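Local coordinates for putative cell filamentation protein (Bartonella quintana, PDB 4N67), which probably transfers AMP from ATP to host target proteins as a Fic-domain effector, and is seen here with ADP bound, at residues T64-L69 with E75-T80; T20-H25 with D89-C94. The protein carries 2 engineered substitutions. All blocks are in the same frame, centred on the assembly; numbering follows the deposited sequence.

Contact 1: residues T64-L69 with E75-T80; sequences TIHWCL and EWAGVT
The contact belongs to the Fic fold, where the sequence IHWCLF on helix 59-70 meets the type II beta turn of W76 to V79, and H66 against G78 carries the join. It sits beside the nucleotide site, the H66 side chain lying about 7 Å from the bound ADP and about 8 Å from the magnesium ion. V79 N on W76 O at 2.9 Å closes the turn; G78, with its positive phi, fills the third position. Its amide N, 2.9 Å from H66 ND1, donates a nearly straight bond (174°) close to the plane of the imidazole. With CG anti to the backbone N (chi1 -169°), that ring reaches off the helix toward the turn. H66 NE2 is bound to K157 O, and partners on both nitrogens fix the ring's rotation. H66 CE1 approaches W76 CZ3 to 3.6 Å, rim to rim, with the ring planes 26° apart. W67 brings its indole edge to the turn: W67 CD1 lies 3.4 Å from A77 O, and A77 CB is 3.9 Å from W67 CA. F155 and F70 stack on H66, while on other sides of helix 59-70 I65 and L69 pack against helices 164-174 and 30-48.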
ATOM      1  N   THR A  64       8.154   1.608   6.394  1.00  9.33           N
ATOM      2  CA  THR A  64       8.274   0.636   7.482  1.00  9.48           C
ATOM      3  C   THR A  64       7.286  -0.518   7.329  1.00  9.03           C
ATOM      4  O   THR A  64       7.657  -1.680   7.498  1.00  9.57           O
ATOM      5  CB  THR A  64       8.106   1.305   8.837  1.00  9.64           C
ATOM      6  OG1 THR A  64       9.280   2.088   9.096  1.00 10.30           O
ATOM      7  CG2 THR A  64       7.942   0.310   9.932  1.00  9.95           C
ATOM      8  N   ILE A  65       6.031  -0.224   7.005  1.00  9.02           N
ATOM      9  CA  ILE A  65       5.085  -1.281   6.753  1.00  9.43           C
ATOM     10  C   ILE A  65       5.543  -2.203   5.642  1.00  8.88           C
ATOM     11  O   ILE A  65       5.543  -3.433   5.790  1.00  9.57           O
ATOM     12  CB  ILE A  65       3.681  -0.728   6.417  1.00  9.50           C
ATOM     13  CG1 ILE A  65       3.107   0.042   7.616  1.00  9.97           C
ATOM     14  CG2 ILE A  65       2.743  -1.836   5.993  1.00 10.01           C
ATOM     15  CD1 ILE A  65       1.878   0.837   7.259  1.00 10.15           C
ATOM     16  N   HIS A  66       5.966  -1.623   4.519  1.00  8.90           N
ATOM     17  CA  HIS A  66       6.405  -2.439   3.390  1.00  9.22           C
ATOM     18  C   HIS A  66       7.592  -3.297   3.827  1.00  9.47           C
ATOM     19  O   HIS A  66       7.692  -4.471   3.496  1.00  9.91           O
ATOM     20  CB  HIS A  66       6.799  -1.581   2.208  1.00  9.32           C
ATOM     21  CG  HIS A  66       7.015  -2.351   0.960  1.00  9.47           C
ATOM     22  ND1 HIS A  66       8.251  -2.847   0.582  1.00 10.16           N
ATOM     23  CD2 HIS A  66       6.151  -2.707  -0.014  1.00  9.60           C
ATOM     24  CE1 HIS A  66       8.125  -3.471  -0.576  1.00 10.28           C
ATOM     25  NE2 HIS A  66       6.864  -3.411  -0.950  1.00  9.79           N
ATOM     26  N   TRP A  67       8.510  -2.708   4.582  1.00  9.52           N
ATOM     27  CA  TRP A  67       9.682  -3.453   5.060  1.00 10.02           C
ATOM     28  C   TRP A  67       9.216  -4.632   5.949  1.00 10.24           C
ATOM     29  O   TRP A  67       9.664  -5.762   5.793  1.00 10.24           O
ATOM     30  CB  TRP A  67      10.643  -2.559   5.830  1.00 10.50           C
ATOM     31  CG  TRP A  67      11.864  -3.310   6.242  1.00 10.96           C
ATOM     32  CD1 TRP A  67      12.974  -3.515   5.471  1.00 12.56           C
ATOM     33  CD2 TRP A  67      12.077  -3.978   7.474  1.00 12.30           C
ATOM     34  NE1 TRP A  67      13.889  -4.291   6.196  1.00 12.83           N
ATOM     35  CE2 TRP A  67      13.354  -4.581   7.412  1.00 12.40           C
ATOM     36  CE3 TRP A  67      11.306  -4.142   8.627  1.00 13.17           C
ATOM     37  CZ2 TRP A  67      13.890  -5.337   8.467  1.00 13.93           C
ATOM     38  CZ3 TRP A  67      11.862  -4.941   9.709  1.00 14.30           C
ATOM     39  CH2 TRP A  67      13.126  -5.499   9.593  1.00 14.35           C
ATOM     40  N   CYS A  68       8.315  -4.383   6.892  0.60  9.88           N
ATOM     41  CA  CYS A  68       7.873  -5.454   7.791  0.60 10.39           C
ATOM     42  C   CYS A  68       7.214  -6.567   6.989  0.60 10.67           C
ATOM     43  O   CYS A  68       7.496  -7.754   7.197  0.60 11.10           O
ATOM     44  CB  CYS A  68       6.935  -4.900   8.857  0.60 10.19           C
ATOM     45  SG  CYS A  68       7.740  -3.824  10.066  0.60 10.55           S
ATOM     46  N   LEU A  69       6.353  -6.194   6.057  1.00 10.69           N
ATOM     47  CA  LEU A  69       5.627  -7.215   5.290  1.00 10.74           C
ATOM     48  C   LEU A  69       6.530  -7.988   4.335  1.00 10.85           C
ATOM     49  O   LEU A  69       6.301  -9.183   4.127  1.00 11.54           O
ATOM     50  CB  LEU A  69       4.439  -6.608   4.497  1.00 11.27           C
ATOM     51  CG  LEU A  69       3.355  -5.941   5.336  1.00 11.86           C
ATOM     52  CD1 LEU A  69       2.269  -5.365   4.440  1.00 12.10           C
ATOM     53  CD2 LEU A  69       2.748  -6.857   6.390  1.00 12.94           C
ATOM     54  N   GLU A  75      14.924  -8.158  -1.085  1.00 11.33           N
ATOM     55  CA  GLU A  75      16.054  -7.339  -0.584  1.00 11.41           C
ATOM     56  C   GLU A  75      15.702  -5.855  -0.514  1.00 11.16           C
ATOM     57  O   GLU A  75      16.182  -5.139   0.389  1.00 12.11           O
ATOM     58  CB  GLU A  75      17.308  -7.516  -1.431  1.00 12.17           C
ATOM     59  CG  GLU A  75      17.969  -8.888  -1.288  1.00 12.56           C
ATOM     60  CD  GLU A  75      19.203  -9.019  -2.154  1.00 13.48           C
ATOM     61  OE1 GLU A  75      19.996  -8.058  -2.206  1.00 13.60           O
ATOM     62  OE2 GLU A  75      19.393 -10.082  -2.757  1.00 14.44           O
ATOM     63  N   TRP A  76      14.847  -5.429  -1.443  1.00 11.00           N
ATOM     64  CA  TRP A  76      14.443  -4.020  -1.550  1.00 11.23           C
ATOM     65  C   TRP A  76      13.203  -3.688  -0.750  1.00 10.70           C
ATOM     66  O   TRP A  76      12.623  -2.602  -0.937  1.00 10.67           O
ATOM     67  CB  TRP A  76      14.237  -3.616  -3.037  1.00 11.62           C
ATOM     68  CG  TRP A  76      13.430  -4.601  -3.815  1.00 11.81           C
ATOM     69  CD1 TRP A  76      13.907  -5.672  -4.553  1.00 12.88           C
ATOM     70  CD2 TRP A  76      12.004  -4.663  -3.921  1.00 11.95           C
ATOM     71  NE1 TRP A  76      12.865  -6.366  -5.084  1.00 12.56           N
ATOM     72  CE2 TRP A  76      11.691  -5.756  -4.742  1.00 12.17           C
ATOM     73  CE3 TRP A  76      10.958  -3.852  -3.465  1.00 11.95           C
ATOM     74  CZ2 TRP A  76      10.379  -6.090  -5.063  1.00 12.32           C
ATOM     75  CZ3 TRP A  76       9.668  -4.195  -3.778  1.00 12.25           C
ATOM     76  CH2 TRP A  76       9.397  -5.324  -4.564  1.00 12.35           C
ATOM     77  N   ALA A  77      12.768  -4.544   0.174  1.00 10.43           N
ATOM     78  CA  ALA A  77      11.598  -4.199   0.997  1.00 10.48           C
ATOM     79  C   ALA A  77      11.851  -2.848   1.672  1.00 10.61           C
ATOM     80  O   ALA A  77      12.918  -2.602   2.216  1.00 11.56           O
ATOM     81  CB  ALA A  77      11.324  -5.255   2.055  1.00 10.54           C
ATOM     82  N   GLY A  78      10.814  -2.015   1.666  1.00 10.70           N
ATOM     83  CA  GLY A  78      10.875  -0.681   2.261  1.00 10.98           C
ATOM     84  C   GLY A  78      11.448   0.388   1.357  1.00 11.37           C
ATOM     85  O   GLY A  78      11.466   1.541   1.751  1.00 12.83           O
ATOM     86  N   VAL A  79      11.926   0.013   0.182  1.00 11.22           N
ATOM     87  CA  VAL A  79      12.578   0.968  -0.735  1.00 11.50           C
ATOM     88  C   VAL A  79      11.604   1.286  -1.868  1.00 11.45           C
ATOM     89  O   VAL A  79      11.048   0.373  -2.499  1.00 11.97           O
ATOM     90  CB  VAL A  79      13.894   0.386  -1.297  1.00 12.10           C
ATOM     91  CG1 VAL A  79      14.605   1.420  -2.172  1.00 12.84           C
ATOM     92  CG2 VAL A  79      14.793  -0.087  -0.179  1.00 12.55           C
ATOM     93  N   THR A  80      11.419   2.573  -2.139  1.00 11.85           N
ATOM     94  CA  THR A  80      10.494   2.978  -3.198  1.00 12.04           C
ATOM     95  C   THR A  80      11.164   2.854  -4.568  1.00 12.61           C
ATOM     96  O   THR A  80      12.385   2.904  -4.685  1.00 13.47           O
ATOM     97  CB  THR A  80       9.912   4.386  -2.944  1.00 12.50           C
ATOM     98  OG1 THR A  80      10.974   5.319  -2.730  1.00 13.61           O
ATOM     99  CG2 THR A  80       8.963   4.373  -1.759  1.00 12.49           C
TER

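Contact 2: residues T20-H25 with D89-C94; sequences TLKNKH and DGSTAC
K22 meets D89 in a salt bridge at the protein surface, K22 NZ lying 2.8 Å from D89 OD2. The carboxylate oxygen uses its syn lone pair, on the side of OD1. Beyond CG the lysine chain is extended, all its later torsions within a few degrees of 180°, and this spans the 10.1 Å separation of K22 CA and D89 CA. The lysine and aspartate approach from opposite directions. K22 NZ is also 2.9 Å from S91 OG, but the angle is poor, so the two are close without being hydrogen-bonded. Elsewhere K22 NZ bonds N12 O and makes a cation-pi contact with F87.

Hydrogen bonds within each segment shape the two partners. D89 OD1 accepts S91 N at 2.8 Å (163°) and S91 OG at 2.7 Å, so the oxygen not used by the salt bridge has two donors, and the carboxylate is held on both. The backbone bond makes an Asx turn at the tip of the small antiparallel hairpin of strands 85-86 and 92-93, which is probably the flap found in Fic proteins. A second Asx turn lies in the N-terminal loop, where N23 OD1 accepts H25 N at 2.9 Å. The same amide group donates from N23 ND2 to L21 O at 3.0 Å, with the acceptor in the amide plane.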
ATOM      1  N   THR A  20      10.660 -14.478 -12.881  1.00 22.97           N
ATOM      2  CA  THR A  20      10.657 -14.587 -11.424  1.00 20.59           C
ATOM      3  C   THR A  20      11.476 -13.457 -10.786  1.00 17.93           C
ATOM      4  O   THR A  20      12.656 -13.293 -11.078  1.00 17.80           O
ATOM      5  CB  THR A  20      11.239 -15.932 -10.980  1.00 21.63           C
ATOM      6  OG1 THR A  20      10.472 -16.998 -11.580  1.00 23.48           O
ATOM      7  CG2 THR A  20      11.179 -16.096  -9.488  1.00 21.60           C
ATOM      8  N   LEU A  21      10.814 -12.699  -9.935  1.00 16.22           N
ATOM      9  CA  LEU A  21      11.454 -11.638  -9.175  1.00 15.46           C
ATOM     10  C   LEU A  21      12.513 -12.235  -8.269  1.00 14.95           C
ATOM     11  O   LEU A  21      12.252 -13.233  -7.586  1.00 14.35           O
ATOM     12  CB  LEU A  21      10.450 -10.884  -8.324  1.00 15.67           C
ATOM     13  CG  LEU A  21       9.414 -10.026  -9.090  1.00 16.08           C
ATOM     14  CD1 LEU A  21       8.247  -9.591  -8.215  1.00 16.54           C
ATOM     15  CD2 LEU A  21      10.126  -8.832  -9.671  1.00 16.50           C
ATOM     16  N   LYS A  22      13.674 -11.599  -8.235  1.00 13.46           N
ATOM     17  CA  LYS A  22      14.707 -11.953  -7.280  1.00 13.33           C
ATOM     18  C   LYS A  22      14.100 -11.937  -5.868  1.00 12.34           C
ATOM     19  O   LYS A  22      13.420 -10.998  -5.474  1.00 12.02           O
ATOM     20  CB  LYS A  22      15.863 -10.956  -7.348  1.00 13.72           C
ATOM     21  CG  LYS A  22      16.669 -11.011  -8.632  1.00 14.86           C
ATOM     22  CD  LYS A  22      17.760  -9.957  -8.706  1.00 15.18           C
ATOM     23  CE  LYS A  22      18.458 -10.000 -10.062  1.00 16.26           C
ATOM     24  NZ  LYS A  22      19.493  -8.941 -10.120  1.00 17.09           N
ATOM     25  N   ASN A  23      14.405 -12.966  -5.091  1.00 12.17           N
ATOM     26  CA  ASN A  23      13.804 -13.108  -3.772  1.00 11.78           C
ATOM     27  C   ASN A  23      14.754 -13.828  -2.839  1.00 11.80           C
ATOM     28  O   ASN A  23      15.745 -14.422  -3.272  1.00 13.21           O
ATOM     29  CB  ASN A  23      12.464 -13.846  -3.852  1.00 11.89           C
ATOM     30  CG  ASN A  23      12.616 -15.288  -4.302  1.00 12.35           C
ATOM     31  OD1 ASN A  23      12.833 -16.195  -3.489  1.00 12.76           O
ATOM     32  ND2 ASN A  23      12.592 -15.523  -5.616  1.00 12.85           N
ATOM     33  N   LYS A  24      14.422 -13.800  -1.554  0.50 11.78           N
ATOM     34  CA  LYS A  24      15.277 -14.370  -0.517  0.50 12.15           C
ATOM     35  C   LYS A  24      14.891 -15.791  -0.122  0.50 12.31           C
ATOM     36  O   LYS A  24      15.557 -16.401   0.707  0.50 12.76           O
ATOM     37  CB  LYS A  24      15.248 -13.453   0.698  0.50 12.38           C
ATOM     38  CG  LYS A  24      15.909 -12.107   0.386  0.50 12.71           C
ATOM     39  CD  LYS A  24      15.655 -11.026   1.415  0.50 13.17           C
ATOM     40  CE  LYS A  24      16.091 -11.398   2.817  0.50 14.16           C
ATOM     41  NZ  LYS A  24      16.205 -10.175   3.660  0.50 14.67           N
ATOM     42  N   HIS A  25      13.847 -16.331  -0.746  1.00 11.82           N
ATOM     43  CA  HIS A  25      13.300 -17.618  -0.360  1.00 12.24           C
ATOM     44  C   HIS A  25      13.927 -18.820  -1.032  1.00 12.80           C
ATOM     45  O   HIS A  25      13.612 -19.957  -0.668  1.00 13.26           O
ATOM     46  CB  HIS A  25      11.793 -17.654  -0.664  1.00 11.90           C
ATOM     47  CG  HIS A  25      10.994 -16.743   0.168  1.00 11.31           C
ATOM     48  ND1 HIS A  25      10.962 -16.822   1.532  1.00 11.36           N
ATOM     49  CD2 HIS A  25      10.224 -15.684  -0.168  1.00 10.76           C
ATOM     50  CE1 HIS A  25      10.155 -15.895   2.008  1.00 11.03           C
ATOM     51  NE2 HIS A  25       9.696 -15.188   0.986  1.00 10.63           N
ATOM     52  N   ASP A  89      23.852  -9.105  -5.345  1.00 18.67           N
ATOM     53  CA  ASP A  89      24.513  -9.586  -6.575  1.00 19.58           C
ATOM     54  C   ASP A  89      25.221  -8.491  -7.344  1.00 19.73           C
ATOM     55  O   ASP A  89      25.873  -8.772  -8.375  1.00 21.44           O
ATOM     56  CB  ASP A  89      23.532 -10.363  -7.490  1.00 19.15           C
ATOM     57  CG  ASP A  89      22.454  -9.492  -8.121  1.00 19.02           C
ATOM     58  OD1 ASP A  89      22.670  -8.291  -8.350  1.00 19.42           O
ATOM     59  OD2 ASP A  89      21.386 -10.031  -8.421  1.00 19.84           O
ATOM     60  N   GLY A  90      25.113  -7.252  -6.859  1.00 19.28           N
ATOM     61  CA  GLY A  90      25.824  -6.108  -7.426  1.00 19.98           C
ATOM     62  C   GLY A  90      25.095  -5.321  -8.500  1.00 19.69           C
ATOM     63  O   GLY A  90      25.578  -4.267  -8.916  1.00 20.45           O
ATOM     64  N   SER A  91      23.940  -5.813  -8.946  1.00 18.43           N
ATOM     65  CA  SER A  91      23.140  -5.114  -9.948  1.00 18.37           C
ATOM     66  C   SER A  91      22.214  -4.130  -9.262  1.00 17.91           C
ATOM     67  O   SER A  91      21.909  -4.278  -8.072  1.00 17.27           O
ATOM     68  CB  SER A  91      22.331  -6.100 -10.798  1.00 18.60           C
ATOM     69  OG  SER A  91      21.267  -6.691 -10.066  1.00 17.86           O
ATOM     70  N   THR A  92      21.779  -3.132 -10.033  1.00 18.40           N
ATOM     71  CA  THR A  92      20.953  -2.051  -9.505  1.00 18.01           C
ATOM     72  C   THR A  92      19.643  -1.985 -10.265  1.00 17.90           C
ATOM     73  O   THR A  92      19.635  -2.095 -11.504  1.00 18.98           O
ATOM     74  CB  THR A  92      21.709  -0.712  -9.556  1.00 19.31           C
ATOM     75  OG1 THR A  92      22.919  -0.822  -8.785  1.00 20.03           O
ATOM     76  CG2 THR A  92      20.884   0.430  -8.998  1.00 19.55           C
ATOM     77  N   ALA A  93      18.548  -1.868  -9.520  1.00 16.70           N
ATOM     78  CA  ALA A  93      17.195  -1.856 -10.099  1.00 16.42           C
ATOM     79  C   ALA A  93      16.402  -0.654  -9.619  1.00 16.43           C
ATOM     80  O   ALA A  93      16.616  -0.151  -8.520  1.00 16.92           O
ATOM     81  CB  ALA A  93      16.453  -3.130  -9.724  1.00 16.32           C
ATOM     82  N   CYS A  94      15.489  -0.213 -10.469  1.00 16.64           N
ATOM     83  CA  CYS A  94      14.438   0.712 -10.104  1.00 17.45           C
ATOM     84  C   CYS A  94      13.407   0.697 -11.219  1.00 16.76           C
ATOM     85  O   CYS A  94      13.629   0.111 -12.269  1.00 17.17           O
ATOM     86  CB  CYS A  94      14.974   2.110  -9.870  1.00 18.80           C
ATOM     87  SG  CYS A  94      15.815   2.832 -11.293  1.00 22.84           S
TER

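How the contacts relate
Contact 1 is the buried one, three of its five touching residues being shielded, and it joins a helix to the turn that follows it. Contact 2 lies at the surface, its centre about 21 Å from the centre of the chain, against about 11 Å for contact 1, and ties the N-terminal loop to a hairpin 64 residues on. The chemistry follows: ring edges meeting backbone amide and carbonyl groups inside, a charged pair outside. The centres of the two contacts are about 14 Å apart, and a hydrogen bond from E88 N to E75 OE1 connects them, E75 belonging to contact 1 and E88 preceding D89 of contact 2.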